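Local coordinates for protein putative glucoamylase (Bacteroides caccae ATCC 43185, PDB 4QT9) that probably hydrolyses glycosidic bonds in glucans as a glucoamylase-like enzyme with an alpha/alpha toroid fold, at residues L214-P219 with L424-F429; I210-A215 with A226-G231; W177-G182 with G222-V227; L141-L146 with K412-H417; L271-L276 with S283-M288. All blocks are in the same frame, centred on the assembly; numbering follows the deposited sequence.

Interaction 1. Residues L214-P219 with L424-F429; sequences LAAASP and LTKLGF
Lys426 NZ is gripped by two backbone carbonyls in an alpha/alpha toroid, Ala216 O in the last turn of helix 209-217 and Val223 O in the loop that follows. Within the contact it donates to Ala216 O over 2.8 Å. It reaches that oxygen at a C=O...N angle of 128°, tilted 16° from the carbonyl plane. The ammonium group thus ties the last turn of that helix to the loop behind it. Carbonyls at a helix C-terminus carry partial negative charge, which would probably stabilise the positive lysine there.

The lysine side chain starts extended and then bends at chi3 (-88°), which turns its end toward the carbonyl. On the way its CD passes Ala216 CB at 4.0 Å. The aliphatic part of the chain therefore lies against the small methyl while the nitrogen takes the oxygen.

Leu427 packs on the same methyl. Its CG is 3.6 Å from Ala216 CB, and CD1 and CD2 are each 3.7 Å away from that carbon. The methyl therefore meets the branch point of the leucine and both of its ends. This apolar part is buried, while Lys426 lies at the surface.

Helix 418-426 closes with a Schellman motif. Gly428 has positive phi, the usual glycine conformation of this motif. Two backbone bonds run back into the last turn. Phe429 N donates to Leu424 O over 2.8 Å, and Gly428 N to Thr425 O over 3.1 Å.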
# COMPACT_ATOMS: atom_id res chain seq x y z
N LEU A 214 5.82 1.36 -12.80
CA LEU A 214 4.64 1.73 -13.61
C LEU A 214 4.93 2.90 -14.56
O LEU A 214 4.45 2.90 -15.68
CB LEU A 214 3.45 2.06 -12.70
CG LEU A 214 2.90 0.88 -11.91
CD1 LEU A 214 1.87 1.35 -10.93
CD2 LEU A 214 2.35 -0.22 -12.85
N ALA A 215 5.77 3.86 -14.13
CA ALA A 215 6.19 4.97 -14.99
C ALA A 215 6.91 4.45 -16.22
O ALA A 215 6.65 4.92 -17.31
CB ALA A 215 7.09 5.92 -14.23
N ALA A 216 7.75 3.41 -16.06
CA ALA A 216 8.48 2.76 -17.15
C ALA A 216 7.59 1.84 -17.98
O ALA A 216 7.90 1.60 -19.14
CB ALA A 216 9.65 1.97 -16.57
N ALA A 217 6.53 1.30 -17.38
CA ALA A 217 5.58 0.37 -18.01
C ALA A 217 4.53 1.05 -18.91
O ALA A 217 3.93 0.37 -19.74
CB ALA A 217 4.85 -0.41 -16.92
N SER A 218 4.26 2.35 -18.70
CA SER A 218 3.19 3.05 -19.40
C SER A 218 3.29 2.87 -20.91
O SER A 218 4.36 3.13 -21.49
CB SER A 218 3.16 4.53 -19.06
OG SER A 218 2.16 5.17 -19.82
N PRO A 219 2.20 2.38 -21.55
CA PRO A 219 2.26 2.16 -22.99
C PRO A 219 2.06 3.47 -23.78
O PRO A 219 2.21 3.47 -25.03
CB PRO A 219 1.11 1.18 -23.22
CG PRO A 219 0.07 1.63 -22.24
CD PRO A 219 0.88 2.00 -21.01
N LEU A 424 9.29 -3.90 -16.34
CA LEU A 424 10.28 -4.62 -15.53
C LEU A 424 11.53 -4.94 -16.38
O LEU A 424 12.65 -4.68 -15.93
CB LEU A 424 9.66 -5.90 -14.93
CG LEU A 424 8.63 -5.70 -13.77
CD1 LEU A 424 7.92 -6.98 -13.45
CD2 LEU A 424 9.30 -5.19 -12.50
N THR A 425 11.32 -5.42 -17.62
CA THR A 425 12.43 -5.71 -18.54
C THR A 425 13.19 -4.43 -18.85
O THR A 425 14.40 -4.44 -18.72
CB THR A 425 11.95 -6.38 -19.83
OG1 THR A 425 11.19 -7.54 -19.50
CG2 THR A 425 13.11 -6.80 -20.74
N LYS A 426 12.48 -3.33 -19.18
CA LYS A 426 13.08 -2.00 -19.48
C LYS A 426 14.03 -1.53 -18.37
O LYS A 426 15.11 -1.06 -18.68
CB LYS A 426 11.98 -0.92 -19.69
CG LYS A 426 12.51 0.40 -20.24
CD LYS A 426 11.52 1.59 -20.08
CE LYS A 426 10.47 1.87 -21.16
NZ LYS A 426 9.56 3.04 -20.80
N LEU A 427 13.62 -1.67 -17.08
CA LEU A 427 14.41 -1.21 -15.92
C LEU A 427 15.44 -2.21 -15.40
O LEU A 427 16.13 -1.92 -14.43
CB LEU A 427 13.50 -0.79 -14.75
CG LEU A 427 12.50 0.31 -15.03
CD1 LEU A 427 11.76 0.70 -13.78
CD2 LEU A 427 13.17 1.51 -15.72
N GLY A 428 15.55 -3.36 -16.06
CA GLY A 428 16.56 -4.36 -15.71
C GLY A 428 16.16 -5.36 -14.63
O GLY A 428 17.01 -6.06 -14.10
N PHE A 429 14.86 -5.45 -14.32
CA PHE A 429 14.38 -6.43 -13.33
C PHE A 429 14.30 -7.83 -13.94
O PHE A 429 14.10 -8.00 -15.14
CB PHE A 429 13.03 -6.03 -12.73
CG PHE A 429 13.09 -4.91 -11.72
CD1 PHE A 429 13.04 -3.58 -12.12
CD2 PHE A 429 13.09 -5.19 -10.35
CE1 PHE A 429 13.06 -2.54 -11.18
CE2 PHE A 429 13.06 -4.16 -9.41
CZ PHE A 429 13.08 -2.84 -9.83

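Interaction 2. Residues I210-A215 with A226-G231; sequences IMYILA and AVYHDG
Tyr212 reaches from helix 210-215 to the backbone and side chains of helix 226-231. Its CE1 lies 3.4 Å from Val227 O and 3.6 Å from Val227 CG1. The valine branch crosses the tyrosine at about a right angle. Next along the ring, Tyr212 CD1 meets Tyr228 CA at 3.8 Å. The phenol end passes the backbone of Gly231, with Tyr212 OH 3.9 Å from Gly231 C.

Tyr228 answers with a ring edge. Its CD1 comes within 3.9 Å of Tyr212 CB, which lies near the plane of the Tyr228 ring. Tyr228 has CG anti to its own backbone N (chi1 175°), and this brings the ring down beside the base of Tyr212.

The segments lie on helices 209-217 and 225-232, which follow each other in this alpha/alpha toroid protein and are linked by a short loop. Their local axes run roughly antiparallel, at 152°, and approach to 10.1 Å. A wider pi-type turn spans 227-231.

Further out, polar partners fix both phenols. Tyr212 OH bonds to Ile202 O and Leu186 N, and Tyr228 OH bonds to Asp278. The ring of Trp232 meets both tyrosine rings, closer to parallel with Tyr228.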
# COMPACT_ATOMS: atom_id res chain seq x y z
N ILE A 210 7.26 0.97 -6.88
CA ILE A 210 6.25 0.60 -7.89
C ILE A 210 5.88 1.82 -8.77
O ILE A 210 5.48 1.65 -9.93
CB ILE A 210 4.99 -0.08 -7.23
CG1 ILE A 210 4.16 -0.93 -8.22
CG2 ILE A 210 4.08 0.91 -6.47
CD1 ILE A 210 4.96 -2.08 -8.97
N MSE A 211 6.02 3.04 -8.25
CA MSE A 211 5.73 4.25 -9.04
C MSE A 211 6.71 4.38 -10.25
O MSE A 211 6.28 4.71 -11.34
CB MSE A 211 5.79 5.50 -8.14
CG MSE A 211 5.41 6.78 -8.88
SE MSE A 211 6.13 8.31 -7.92
CE MSE A 211 7.92 7.74 -7.70
N TYR A 212 8.01 4.08 -10.04
CA TYR A 212 9.01 4.07 -11.13
C TYR A 212 8.78 2.88 -12.05
O TYR A 212 9.02 3.01 -13.25
CB TYR A 212 10.44 3.99 -10.55
CG TYR A 212 10.99 5.34 -10.16
CD1 TYR A 212 11.65 6.13 -11.09
CD2 TYR A 212 10.82 5.85 -8.88
CE1 TYR A 212 12.11 7.40 -10.76
CE2 TYR A 212 11.26 7.13 -8.54
CZ TYR A 212 11.89 7.90 -9.49
OH TYR A 212 12.38 9.14 -9.16
N ILE A 213 8.38 1.69 -11.52
CA ILE A 213 8.14 0.52 -12.40
C ILE A 213 6.94 0.82 -13.33
O ILE A 213 7.05 0.61 -14.54
CB ILE A 213 7.96 -0.80 -11.58
CG1 ILE A 213 9.35 -1.27 -11.02
CG2 ILE A 213 7.30 -1.92 -12.43
CD1 ILE A 213 9.26 -1.98 -9.77
N LEU A 214 5.82 1.36 -12.80
CA LEU A 214 4.64 1.73 -13.61
C LEU A 214 4.93 2.90 -14.56
O LEU A 214 4.45 2.90 -15.68
CB LEU A 214 3.45 2.06 -12.70
CG LEU A 214 2.90 0.88 -11.91
CD1 LEU A 214 1.87 1.35 -10.93
CD2 LEU A 214 2.35 -0.22 -12.85
N ALA A 215 5.77 3.86 -14.13
CA ALA A 215 6.19 4.97 -14.99
C ALA A 215 6.91 4.45 -16.22
O ALA A 215 6.65 4.92 -17.31
CB ALA A 215 7.09 5.92 -14.23
N ALA A 226 16.64 5.95 -17.79
CA ALA A 226 17.50 6.91 -17.06
C ALA A 226 16.78 7.53 -15.85
O ALA A 226 17.41 7.82 -14.84
CB ALA A 226 17.99 8.00 -18.00
N VAL A 227 15.46 7.69 -15.95
CA VAL A 227 14.63 8.23 -14.87
C VAL A 227 14.75 7.33 -13.63
O VAL A 227 14.92 7.85 -12.53
CB VAL A 227 13.16 8.45 -15.31
CG1 VAL A 227 12.24 8.77 -14.13
CG2 VAL A 227 13.09 9.54 -16.37
N TYR A 228 14.75 5.98 -13.82
CA TYR A 228 14.93 5.01 -12.72
C TYR A 228 16.40 4.96 -12.22
O TYR A 228 16.61 4.98 -11.03
CB TYR A 228 14.49 3.61 -13.17
CG TYR A 228 14.74 2.51 -12.15
CD1 TYR A 228 13.87 2.32 -11.08
CD2 TYR A 228 15.79 1.62 -12.30
CE1 TYR A 228 14.09 1.31 -10.15
CE2 TYR A 228 16.02 0.60 -11.38
CZ TYR A 228 15.18 0.46 -10.29
OH TYR A 228 15.41 -0.52 -9.35
N HIS A 229 17.39 4.88 -13.13
CA HIS A 229 18.80 4.76 -12.78
C HIS A 229 19.40 6.05 -12.19
O HIS A 229 20.14 5.97 -11.19
CB HIS A 229 19.60 4.28 -13.99
CG HIS A 229 19.30 2.85 -14.32
ND1 HIS A 229 19.65 1.82 -13.45
CD2 HIS A 229 18.61 2.32 -15.35
CE1 HIS A 229 19.19 0.71 -13.99
NE2 HIS A 229 18.56 0.96 -15.14
N ASP A 230 19.06 7.24 -12.75
CA ASP A 230 19.56 8.53 -12.24
C ASP A 230 18.72 9.06 -11.06
O ASP A 230 19.29 9.70 -10.18
CB ASP A 230 19.59 9.62 -13.34
CG ASP A 230 20.44 9.37 -14.58
OD1 ASP A 230 21.06 8.27 -14.68
OD2 ASP A 230 20.50 10.26 -15.46
N GLY A 231 17.39 8.88 -11.10
CA GLY A 231 16.47 9.40 -10.09
C GLY A 231 16.20 8.49 -8.91
O GLY A 231 16.52 8.85 -7.76

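Interaction 3. Residues W177-G182 with G222-V227; sequences WYRKGG and GVPAAV
Arg179 lays one face of its guanidinium group over the ring of Pro224. This joins the loop after helix 157-172 to the start of helix 225-232, at the periphery of the alpha/alpha toroid. Pro224 CD sits 3.4 Å above the guanidinium plane, offset toward the rim. Gly182 CA lies 3.7 Å above the opposite face, also off-centre. The flat group is thus held between a proline ring on one side and its own loop on the other.

The chain of Arg179 bends at chi3 (64°), and the bend turns the guanidinium across Pro224. Before the bend, the aliphatic part runs past two valines. Arg179 CD is 3.9 Å from Val223 CG1, and these two side chains slide past each other in opposite directions. Val227 meets the arginine at a slant and uses the methyl that Tyr212 does not touch. Val227 CG2 comes to 3.3 Å from Arg179 NE.

Polar partners on the arginine's own side fix the orientation of the head group. NE donates to Gln183 O, and NH1 forms a salt bridge with Asp176. Pro224 and the valines therefore offer the arginine apolar surface, while its charge is met by the loop. On the helix side, Val227 N donates to Pro224 O over 3.1 Å, in the first turn.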
# COMPACT_ATOMS: atom_id res chain seq x y z
N TRP A 177 5.00 13.64 -17.59
CA TRP A 177 4.81 15.03 -17.16
C TRP A 177 5.51 15.31 -15.82
O TRP A 177 6.07 16.39 -15.63
CB TRP A 177 3.30 15.36 -17.01
CG TRP A 177 3.05 16.70 -16.40
CD1 TRP A 177 2.84 16.97 -15.08
CD2 TRP A 177 3.19 17.97 -17.05
NE1 TRP A 177 2.78 18.33 -14.88
CE2 TRP A 177 2.96 18.97 -16.08
CE3 TRP A 177 3.42 18.36 -18.38
CZ2 TRP A 177 2.95 20.33 -16.39
CZ3 TRP A 177 3.40 19.72 -18.70
CH2 TRP A 177 3.19 20.68 -17.70
N TYR A 178 5.47 14.36 -14.89
CA TYR A 178 5.98 14.48 -13.54
C TYR A 178 7.52 14.42 -13.48
O TYR A 178 8.09 14.45 -12.40
CB TYR A 178 5.30 13.45 -12.64
CG TYR A 178 3.86 13.85 -12.32
CD1 TYR A 178 2.85 13.69 -13.27
CD2 TYR A 178 3.53 14.41 -11.09
CE1 TYR A 178 1.55 14.14 -13.01
CE2 TYR A 178 2.23 14.84 -10.82
CZ TYR A 178 1.25 14.73 -11.80
OH TYR A 178 -0.05 15.14 -11.56
N ARG A 179 8.21 14.44 -14.65
CA ARG A 179 9.65 14.55 -14.73
C ARG A 179 10.03 16.04 -14.71
O ARG A 179 11.22 16.35 -14.81
CB ARG A 179 10.21 13.89 -16.00
CG ARG A 179 10.07 12.38 -16.11
CD ARG A 179 10.43 11.96 -17.53
NE ARG A 179 11.83 12.25 -17.87
CZ ARG A 179 12.31 12.31 -19.10
NH1 ARG A 179 11.51 12.13 -20.14
NH2 ARG A 179 13.60 12.56 -19.31
N LYS A 180 9.01 16.95 -14.66
CA LYS A 180 9.18 18.41 -14.60
C LYS A 180 10.07 18.91 -15.76
O LYS A 180 11.20 19.33 -15.55
CB LYS A 180 9.75 18.82 -13.22
CG LYS A 180 9.88 20.33 -12.98
CD LYS A 180 10.48 20.62 -11.60
CE LYS A 180 10.89 22.06 -11.49
NZ LYS A 180 11.35 22.39 -10.13
N GLY A 181 9.56 18.79 -16.98
CA GLY A 181 10.29 19.22 -18.18
C GLY A 181 11.47 18.36 -18.60
O GLY A 181 12.42 18.88 -19.17
N GLY A 182 11.39 17.04 -18.39
CA GLY A 182 12.42 16.11 -18.86
C GLY A 182 13.59 15.79 -17.95
O GLY A 182 14.62 15.31 -18.42
N GLY A 222 5.21 6.56 -20.99
CA GLY A 222 6.32 5.88 -20.32
C GLY A 222 7.56 6.74 -20.23
O GLY A 222 7.80 7.60 -21.08
N VAL A 223 8.35 6.54 -19.17
CA VAL A 223 9.54 7.34 -18.98
C VAL A 223 10.80 6.57 -19.44
O VAL A 223 10.81 5.33 -19.40
CB VAL A 223 9.68 7.81 -17.50
CG1 VAL A 223 8.47 8.62 -17.07
CG2 VAL A 223 9.94 6.64 -16.56
N PRO A 224 11.89 7.29 -19.82
CA PRO A 224 13.17 6.60 -20.15
C PRO A 224 13.72 5.83 -18.94
O PRO A 224 13.45 6.22 -17.81
CB PRO A 224 14.12 7.73 -20.51
CG PRO A 224 13.30 8.94 -20.66
CD PRO A 224 12.03 8.76 -19.92
N ALA A 225 14.55 4.77 -19.17
CA ALA A 225 15.16 4.01 -18.07
C ALA A 225 16.05 4.89 -17.20
O ALA A 225 16.15 4.63 -16.00
CB ALA A 225 15.96 2.83 -18.59
N ALA A 226 16.64 5.95 -17.79
CA ALA A 226 17.50 6.91 -17.06
C ALA A 226 16.78 7.53 -15.85
O ALA A 226 17.41 7.82 -14.84
CB ALA A 226 17.99 8.00 -18.00
N VAL A 227 15.46 7.69 -15.95
CA VAL A 227 14.63 8.23 -14.87
C VAL A 227 14.75 7.33 -13.63
O VAL A 227 14.92 7.85 -12.53
CB VAL A 227 13.16 8.45 -15.31
CG1 VAL A 227 12.24 8.77 -14.13
CG2 VAL A 227 13.09 9.54 -16.37

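Interaction 4. Residues L141-L146 with K412-H417; sequences LMQGLL and KLFMSH
Gln143 opens the contact from helix 135-152, where backbone and side chain both meet the ring of Phe414. Its carbonyl O is 3.5 Å from Phe414 CD1. Its CG makes an off-centre CH-pi contact, 4.3 Å from the ring centroid and 28° from the ring normal. The two side chains cross at about a right angle, with amide and ring planes 71° apart. Phe414 has CG anti to the backbone N (chi1 -176°), which swings the ring in toward the glutamine. The amide is buried and satisfied at both ends. Gln143 OE1 accepts from Gly270 N, and NE2 donates to Tyr266 O. These bonds fix the rotation of the amide beyond the CH-pi contact.

Leu146 follows one turn later and divides its contacts between two rings. Its CB is 4.2 Å from Phe414 CD1. Its CG lies over one face of the His417 imidazole, and its CD2 reaches His417 NE2 at 3.5 Å. The other ring nitrogen, ND1, accepts from Asp419 N.

His417 is at the N-cap of helix 418-426, and this bond is its cap. Ser416 OG donates to Leu413 O over 2.6 Å near the end of helix 409-415. Together these contacts pack a helix against the junction between two others, within the helical wall typical of an alpha/alpha toroid.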
# COMPACT_ATOMS: atom_id res chain seq x y z
N LEU A 141 -2.90 3.23 -6.65
CA LEU A 141 -4.22 3.00 -7.27
C LEU A 141 -4.07 2.16 -8.54
O LEU A 141 -4.85 1.22 -8.76
CB LEU A 141 -4.91 4.34 -7.57
CG LEU A 141 -6.30 4.32 -8.25
CD1 LEU A 141 -7.38 3.59 -7.40
CD2 LEU A 141 -6.78 5.72 -8.47
N MSE A 142 -3.07 2.51 -9.39
CA MSE A 142 -2.88 1.82 -10.67
C MSE A 142 -2.42 0.38 -10.46
O MSE A 142 -2.86 -0.48 -11.20
CB MSE A 142 -1.90 2.57 -11.58
CG MSE A 142 -2.48 3.84 -12.18
SE MSE A 142 -4.00 3.47 -13.31
CE MSE A 142 -3.71 1.63 -13.89
N GLN A 143 -1.60 0.11 -9.42
CA GLN A 143 -1.19 -1.26 -9.10
C GLN A 143 -2.46 -2.15 -8.87
O GLN A 143 -2.54 -3.27 -9.39
CB GLN A 143 -0.25 -1.26 -7.88
CG GLN A 143 0.18 -2.65 -7.41
CD GLN A 143 1.17 -2.66 -6.27
OE1 GLN A 143 2.13 -3.45 -6.26
NE2 GLN A 143 0.95 -1.82 -5.25
N GLY A 144 -3.45 -1.60 -8.18
CA GLY A 144 -4.72 -2.27 -7.95
C GLY A 144 -5.56 -2.40 -9.21
O GLY A 144 -6.08 -3.49 -9.49
N LEU A 145 -5.69 -1.32 -9.97
CA LEU A 145 -6.50 -1.33 -11.20
C LEU A 145 -5.94 -2.30 -12.27
O LEU A 145 -6.71 -3.01 -12.90
CB LEU A 145 -6.65 0.08 -11.77
CG LEU A 145 -7.57 1.04 -11.02
CD1 LEU A 145 -7.44 2.45 -11.58
CD2 LEU A 145 -9.05 0.60 -11.11
N LEU A 146 -4.60 -2.40 -12.40
CA LEU A 146 -4.02 -3.32 -13.38
C LEU A 146 -4.30 -4.78 -12.99
O LEU A 146 -4.47 -5.61 -13.88
CB LEU A 146 -2.52 -3.07 -13.59
CG LEU A 146 -2.18 -1.74 -14.31
CD1 LEU A 146 -0.70 -1.59 -14.55
CD2 LEU A 146 -2.91 -1.61 -15.68
N LYS A 412 -0.05 -12.97 -9.10
CA LYS A 412 -0.26 -13.63 -10.40
C LYS A 412 -0.92 -12.66 -11.39
O LYS A 412 -0.46 -12.55 -12.51
CB LYS A 412 -1.14 -14.91 -10.29
CG LYS A 412 -0.66 -15.97 -9.30
CD LYS A 412 0.02 -17.17 -9.96
CE LYS A 412 -0.11 -18.42 -9.11
NZ LYS A 412 0.74 -18.39 -7.90
N LEU A 413 -1.97 -11.95 -10.95
CA LEU A 413 -2.72 -11.05 -11.81
C LEU A 413 -1.86 -9.87 -12.29
O LEU A 413 -1.69 -9.70 -13.51
CB LEU A 413 -3.99 -10.55 -11.10
CG LEU A 413 -5.05 -11.60 -10.81
CD1 LEU A 413 -6.10 -11.04 -9.88
CD2 LEU A 413 -5.68 -12.14 -12.08
N PHE A 414 -1.25 -9.12 -11.33
CA PHE A 414 -0.41 -7.96 -11.65
C PHE A 414 0.81 -8.33 -12.51
O PHE A 414 1.13 -7.59 -13.44
CB PHE A 414 0.04 -7.26 -10.35
CG PHE A 414 0.85 -6.00 -10.58
CD1 PHE A 414 0.22 -4.79 -10.86
CD2 PHE A 414 2.24 -6.03 -10.58
CE1 PHE A 414 0.96 -3.63 -11.05
CE2 PHE A 414 2.98 -4.87 -10.77
CZ PHE A 414 2.33 -3.68 -11.03
N MSE A 415 1.50 -9.45 -12.19
CA MSE A 415 2.69 -9.86 -12.96
C MSE A 415 2.34 -10.34 -14.36
O MSE A 415 3.20 -10.34 -15.23
CB MSE A 415 3.51 -10.93 -12.23
CG MSE A 415 4.09 -10.46 -10.88
SE MSE A 415 5.38 -8.99 -11.12
CE MSE A 415 6.99 -10.09 -11.45
N SER A 416 1.07 -10.72 -14.60
CA SER A 416 0.66 -11.20 -15.92
C SER A 416 0.42 -10.05 -16.89
O SER A 416 0.33 -10.30 -18.10
CB SER A 416 -0.59 -12.07 -15.81
OG SER A 416 -1.75 -11.29 -15.58
N HIS A 417 0.35 -8.78 -16.40
CA HIS A 417 0.04 -7.63 -17.27
C HIS A 417 1.20 -7.36 -18.25
O HIS A 417 2.36 -7.24 -17.82
CB HIS A 417 -0.32 -6.38 -16.44
CG HIS A 417 -1.03 -5.34 -17.24
ND1 HIS A 417 -0.35 -4.56 -18.15
CD2 HIS A 417 -2.34 -5.01 -17.27
CE1 HIS A 417 -1.27 -3.79 -18.72
NE2 HIS A 417 -2.48 -4.02 -18.22

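Interaction 5. Residues L271-L276 with S283-M288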
# COMPACT_ATOMS: atom_id res chain seq x y z
N LEU A 271 3.45 -6.30 -7.28
CA LEU A 271 4.82 -6.64 -7.67
C LEU A 271 5.30 -7.83 -6.80
O LEU A 271 5.44 -7.68 -5.60
CB LEU A 271 5.73 -5.41 -7.52
CG LEU A 271 7.21 -5.59 -7.91
CD1 LEU A 271 7.36 -5.76 -9.41
CD2 LEU A 271 8.02 -4.42 -7.45
N ASP A 272 5.46 -9.01 -7.40
CA ASP A 272 5.86 -10.22 -6.69
C ASP A 272 7.35 -10.13 -6.24
O ASP A 272 8.24 -10.10 -7.09
CB ASP A 272 5.61 -11.44 -7.61
CG ASP A 272 5.77 -12.82 -7.02
OD1 ASP A 272 6.24 -12.93 -5.86
OD2 ASP A 272 5.49 -13.81 -7.73
N PRO A 273 7.65 -10.09 -4.91
CA PRO A 273 9.08 -9.98 -4.50
C PRO A 273 9.84 -11.29 -4.63
O PRO A 273 11.08 -11.25 -4.67
CB PRO A 273 9.02 -9.55 -3.03
CG PRO A 273 7.67 -9.98 -2.54
CD PRO A 273 6.74 -10.08 -3.74
N VAL A 274 9.14 -12.44 -4.68
CA VAL A 274 9.80 -13.75 -4.72
C VAL A 274 10.65 -13.91 -6.02
O VAL A 274 10.14 -13.84 -7.13
CB VAL A 274 8.82 -14.94 -4.50
CG1 VAL A 274 9.58 -16.28 -4.52
CG2 VAL A 274 8.05 -14.77 -3.18
N GLY A 275 11.96 -14.04 -5.82
CA GLY A 275 12.92 -14.18 -6.91
C GLY A 275 13.18 -12.91 -7.69
O GLY A 275 13.87 -12.96 -8.71
N LEU A 276 12.66 -11.76 -7.23
CA LEU A 276 12.83 -10.47 -7.89
C LEU A 276 14.21 -9.91 -7.59
O LEU A 276 14.62 -9.81 -6.44
CB LEU A 276 11.72 -9.47 -7.50
CG LEU A 276 11.67 -8.13 -8.28
CD1 LEU A 276 11.15 -8.33 -9.69
CD2 LEU A 276 10.79 -7.07 -7.55
N SER A 283 18.14 -9.74 -4.33
CA SER A 283 16.85 -10.33 -3.92
C SER A 283 16.02 -9.34 -3.11
O SER A 283 16.31 -9.11 -1.93
CB SER A 283 17.06 -11.61 -3.10
OG SER A 283 15.82 -12.13 -2.63
N TYR A 284 14.95 -8.80 -3.72
CA TYR A 284 14.02 -7.89 -3.03
C TYR A 284 13.28 -8.66 -1.92
O TYR A 284 13.04 -8.11 -0.84
CB TYR A 284 13.08 -7.19 -4.03
CG TYR A 284 13.80 -6.05 -4.72
CD1 TYR A 284 14.01 -4.83 -4.08
CD2 TYR A 284 14.39 -6.23 -5.97
CE1 TYR A 284 14.73 -3.80 -4.68
CE2 TYR A 284 15.10 -5.20 -6.59
CZ TYR A 284 15.26 -3.98 -5.95
OH TYR A 284 15.99 -2.97 -6.52
N PHE A 285 13.06 -9.99 -2.12
CA PHE A 285 12.44 -10.82 -1.08
C PHE A 285 13.27 -10.85 0.22
O PHE A 285 12.72 -10.66 1.31
CB PHE A 285 12.22 -12.27 -1.57
CG PHE A 285 11.51 -13.13 -0.55
CD1 PHE A 285 10.12 -13.11 -0.45
CD2 PHE A 285 12.23 -13.90 0.36
CE1 PHE A 285 9.46 -13.87 0.52
CE2 PHE A 285 11.57 -14.65 1.34
CZ PHE A 285 10.19 -14.64 1.40
N HIS A 286 14.59 -11.11 0.09
CA HIS A 286 15.47 -11.20 1.25
C HIS A 286 15.71 -9.83 1.87
O HIS A 286 15.80 -9.76 3.08
CB HIS A 286 16.77 -11.93 0.89
CG HIS A 286 16.54 -13.39 0.66
ND1 HIS A 286 16.47 -13.91 -0.61
CD2 HIS A 286 16.28 -14.38 1.55
CE1 HIS A 286 16.22 -15.20 -0.46
NE2 HIS A 286 16.11 -15.53 0.82
N GLU A 287 15.71 -8.75 1.08
CA GLU A 287 15.87 -7.40 1.64
C GLU A 287 14.68 -7.04 2.53
O GLU A 287 14.88 -6.60 3.67
CB GLU A 287 16.04 -6.34 0.51
CG GLU A 287 16.28 -4.92 1.03
CD GLU A 287 17.53 -4.67 1.87
OE1 GLU A 287 18.43 -5.54 1.91
OE2 GLU A 287 17.63 -3.56 2.43
N MSE A 288 13.47 -7.30 2.05
CA MSE A 288 12.22 -7.00 2.75
C MSE A 288 11.98 -7.94 3.92
O MSE A 288 11.38 -7.52 4.93
CB MSE A 288 11.03 -7.00 1.77
CG MSE A 288 11.13 -5.90 0.70
SE MSE A 288 11.92 -4.15 1.28
CE MSE A 288 13.06 -3.84 -0.35
O HOH W 1 13.56 -14.58 -3.60
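A type II beta turn, Pro273 to Leu276, packs against the capped N-terminus of helix 284-301. Across the contact, Tyr284 N donates to Leu276 O over 2.9 Å. The bond is nearly straight, 168° at the hydrogen, and meets the oxygen almost along the C=O axis. The same oxygen receives a CA-H...O contact from Ser283 CA. Leu276 O thus takes up an N-H of the first helical turn, where no preceding turn can supply an acceptor.

Side chains add apolar contacts. Leu276 CD2 lies 4.0 Å from Tyr284 CD2, while Tyr284 OH bonds to Asp278. Val274 and Phe285 lie side by side and point the same way, with Val274 CG2 3.8 Å from Phe285 CD1. Pro273 O approaches Phe285 CB at 3.5 Å, and Pro273 CG lies near the plane of the Phe285 ring, at its edge.

Ser283 is the N-cap of this helix, in a protein of alpha/alpha toroid fold. Ser283 OG accepts from His286 N over 3.2 Å. A water accepts from Gly275 N at 2.8 Å and makes a weak hydrogen bond of 3.5 Å with Ser283 OG. On the turn side, Asp272 OD1 accepts from Val274 N over 3.2 Å in an Asx turn; the N-H comes from above the carboxylate plane.

How the interactions relate
Interactions 1 and 2 share helix 209-217, and their centres are about 8 Å apart. Leu427 bridges them, its CD2 lying 3.6 Å from Tyr228 CB. Interactions 2 and 3 share helix 225-232, also with centres about 8 Å apart. A probable hydrogen bond of 3.0 Å between Ala215 O and Val223 N joins helix 209-217 to the loop of interaction 3. Interaction 4 joins the group through Leu214 CD2, 3.8 Å from Leu146 CD1. Interaction 5 meets interaction 1 where Phe429 CE2 is 3.6 Å from Tyr284 CE2, and interaction 2 where Ile213 CD1 is 3.6 Å from Leu271 CD2. Interactions 3 and 5 do not touch; their centres are about 25 Å apart.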